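Local coordinates for segregation and condensation protein A (Bacillus subtilis, PDB 5H66) that probably serves as the kleisin subunit of the bacterial SMC condensin complex, its C-terminal winged-helix domain binding the SMC head in chromosome segregation, at residues T26-M31 against I69-S74. Residues are numbered along the deposited sequence; the frame is centred on the assembly and turned at random.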
# COMPACT_ATOMS: atom_id res chain seq x y z
N THR C 26 -32.63 27.01 -3.82
CA THR C 26 -32.70 25.56 -3.94
C THR C 26 -31.35 24.94 -4.29
O THR C 26 -30.33 25.27 -3.67
CB THR C 26 -33.72 25.16 -5.02
OG1 THR C 26 -33.33 25.71 -6.28
CG2 THR C 26 -35.12 25.67 -4.66
N ARG C 27 -31.35 24.05 -5.28
CA ARG C 27 -30.18 23.34 -5.76
C ARG C 27 -29.05 24.27 -6.19
O ARG C 27 -29.26 25.47 -6.41
CB ARG C 27 -30.56 22.46 -6.96
CG ARG C 27 -30.66 20.98 -6.70
CD ARG C 27 -30.95 20.28 -8.01
NE ARG C 27 -30.95 18.82 -7.89
CZ ARG C 27 -30.92 18.00 -8.93
NH1 ARG C 27 -30.88 18.48 -10.16
NH2 ARG C 27 -30.93 16.68 -8.73
N ILE C 28 -27.85 23.71 -6.31
CA ILE C 28 -26.74 24.35 -7.01
C ILE C 28 -25.86 23.26 -7.59
O ILE C 28 -25.49 22.31 -6.88
CB ILE C 28 -25.91 25.28 -6.10
CG1 ILE C 28 -25.83 24.73 -4.68
CG2 ILE C 28 -26.45 26.71 -6.13
CD1 ILE C 28 -24.94 25.52 -3.76
N ASN C 29 -25.53 23.37 -8.87
CA ASN C 29 -24.51 22.52 -9.45
C ASN C 29 -23.15 22.88 -8.87
O ASN C 29 -22.84 24.06 -8.67
CB ASN C 29 -24.50 22.66 -10.97
CG ASN C 29 -23.57 21.68 -11.65
OD1 ASN C 29 -22.35 21.76 -11.53
ND2 ASN C 29 -24.15 20.74 -12.39
N PHE C 30 -22.34 21.86 -8.57
CA PHE C 30 -21.03 22.10 -7.97
C PHE C 30 -20.18 23.03 -8.84
O PHE C 30 -19.54 23.95 -8.34
CB PHE C 30 -20.31 20.76 -7.75
CG PHE C 30 -18.92 20.90 -7.19
CD1 PHE C 30 -18.71 21.01 -5.83
CD2 PHE C 30 -17.82 20.91 -8.03
CE1 PHE C 30 -17.43 21.13 -5.31
CE2 PHE C 30 -16.54 21.03 -7.52
CZ PHE C 30 -16.34 21.14 -6.16
N MET C 31 -20.19 22.80 -10.16
CA MET C 31 -19.41 23.63 -11.07
C MET C 31 -19.90 25.08 -11.08
O MET C 31 -19.15 25.97 -11.50
CB MET C 31 -19.47 23.05 -12.48
CG MET C 31 -18.95 21.62 -12.58
SD MET C 31 -17.26 21.41 -11.97
CE MET C 31 -16.34 22.22 -13.28
N ILE C 69 -22.66 17.13 -9.73
CA ILE C 69 -22.94 17.07 -8.30
C ILE C 69 -23.84 18.24 -7.93
O ILE C 69 -23.53 19.39 -8.26
CB ILE C 69 -21.65 17.10 -7.47
CG1 ILE C 69 -20.74 15.93 -7.85
CG2 ILE C 69 -21.96 17.09 -5.98
CD1 ILE C 69 -19.26 16.22 -7.69
N TYR C 70 -24.95 17.95 -7.26
CA TYR C 70 -25.93 18.96 -6.88
C TYR C 70 -25.92 19.14 -5.37
O TYR C 70 -25.94 18.15 -4.62
CB TYR C 70 -27.32 18.58 -7.39
CG TYR C 70 -27.37 18.48 -8.90
CD1 TYR C 70 -27.25 19.62 -9.70
CD2 TYR C 70 -27.50 17.25 -9.54
CE1 TYR C 70 -27.28 19.54 -11.08
CE2 TYR C 70 -27.52 17.16 -10.92
CZ TYR C 70 -27.41 18.30 -11.69
OH TYR C 70 -27.43 18.21 -13.06
N ILE C 71 -25.88 20.39 -4.93
CA ILE C 71 -25.70 20.76 -3.54
C ILE C 71 -26.98 21.43 -3.04
O ILE C 71 -27.57 22.26 -3.73
CB ILE C 71 -24.49 21.70 -3.38
CG1 ILE C 71 -23.18 20.95 -3.66
CG2 ILE C 71 -24.46 22.34 -2.00
CD1 ILE C 71 -22.34 21.56 -4.75
N THR C 72 -27.40 21.06 -1.82
CA THR C 72 -28.58 21.65 -1.21
C THR C 72 -28.33 21.82 0.29
O THR C 72 -27.81 20.92 0.94
CB THR C 72 -29.83 20.79 -1.44
OG1 THR C 72 -30.12 20.74 -2.85
CG2 THR C 72 -31.03 21.36 -0.71
N GLY C 73 -28.71 22.99 0.82
CA GLY C 73 -28.61 23.22 2.24
C GLY C 73 -29.56 22.34 3.03
O GLY C 73 -30.54 21.80 2.51
N SER C 74 -29.27 22.20 4.32
CA SER C 74 -30.02 21.30 5.20
C SER C 74 -30.94 22.02 6.17
O SER C 74 -32.03 21.51 6.46
CB SER C 74 -29.05 20.41 5.99
OG SER C 74 -29.74 19.34 6.61
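Ile28 and Ile71, with Phe30 and Ile69, join the short strand 28-29, outermost in this chain, to strand 69-73, the middle strand of a small antiparallel sheet. Ile71 N donates to Ile28 O at 2.8 Å, and Phe30 N meets Ile69 O at 2.8 Å; the return bond from Ile28 N to Ile71 O is weak, bent to 128° at the hydrogen. Between the two 2.8 Å bonds lies the non-hydrogen-bonded pair Asn29 and Tyr70.

On the Tyr70 face of the sheet, the Arg27 guanidinium lies flat over the tyrosine ring, the planes 6° apart and Arg27 CZ 3.8 Å from the centroid of the Tyr70 ring, a cation-pi stack. The arginine chain runs extended from CG to NE, which carries NH1 over the middle of the ring. NH2 also has a weak, long ion pair with Glu61 on strand 58-62. The Asn29 amide plane is turned nearly at right angles to the ring plane, with ND2 approaching obliquely, 3.6 Å from Tyr70 CE1. That amide is gripped at both ends: ND2 bonds to Asp68, while OD1 accepts from Met31 N in an Asx turn.

The other face is apolar. Ile28 CG1 packs 3.6 Å from Ile71 CB, and both side chains touch Leu21 of helix 11-23. Ile71 CD1 reaches the edge of the Phe30 ring and lies 3.7 Å from Phe30 CB; with CG anti to the backbone N (chi1 178°), that ring is directed into helix 39-54, among Leu42, Phe46 and Val49.

The contact is thus two-sided, consistent with the winged-helix fold of kleisin C-terminal domains: the apolar face closes on the helices, while the other carries a cationic group stacked on an aromatic one.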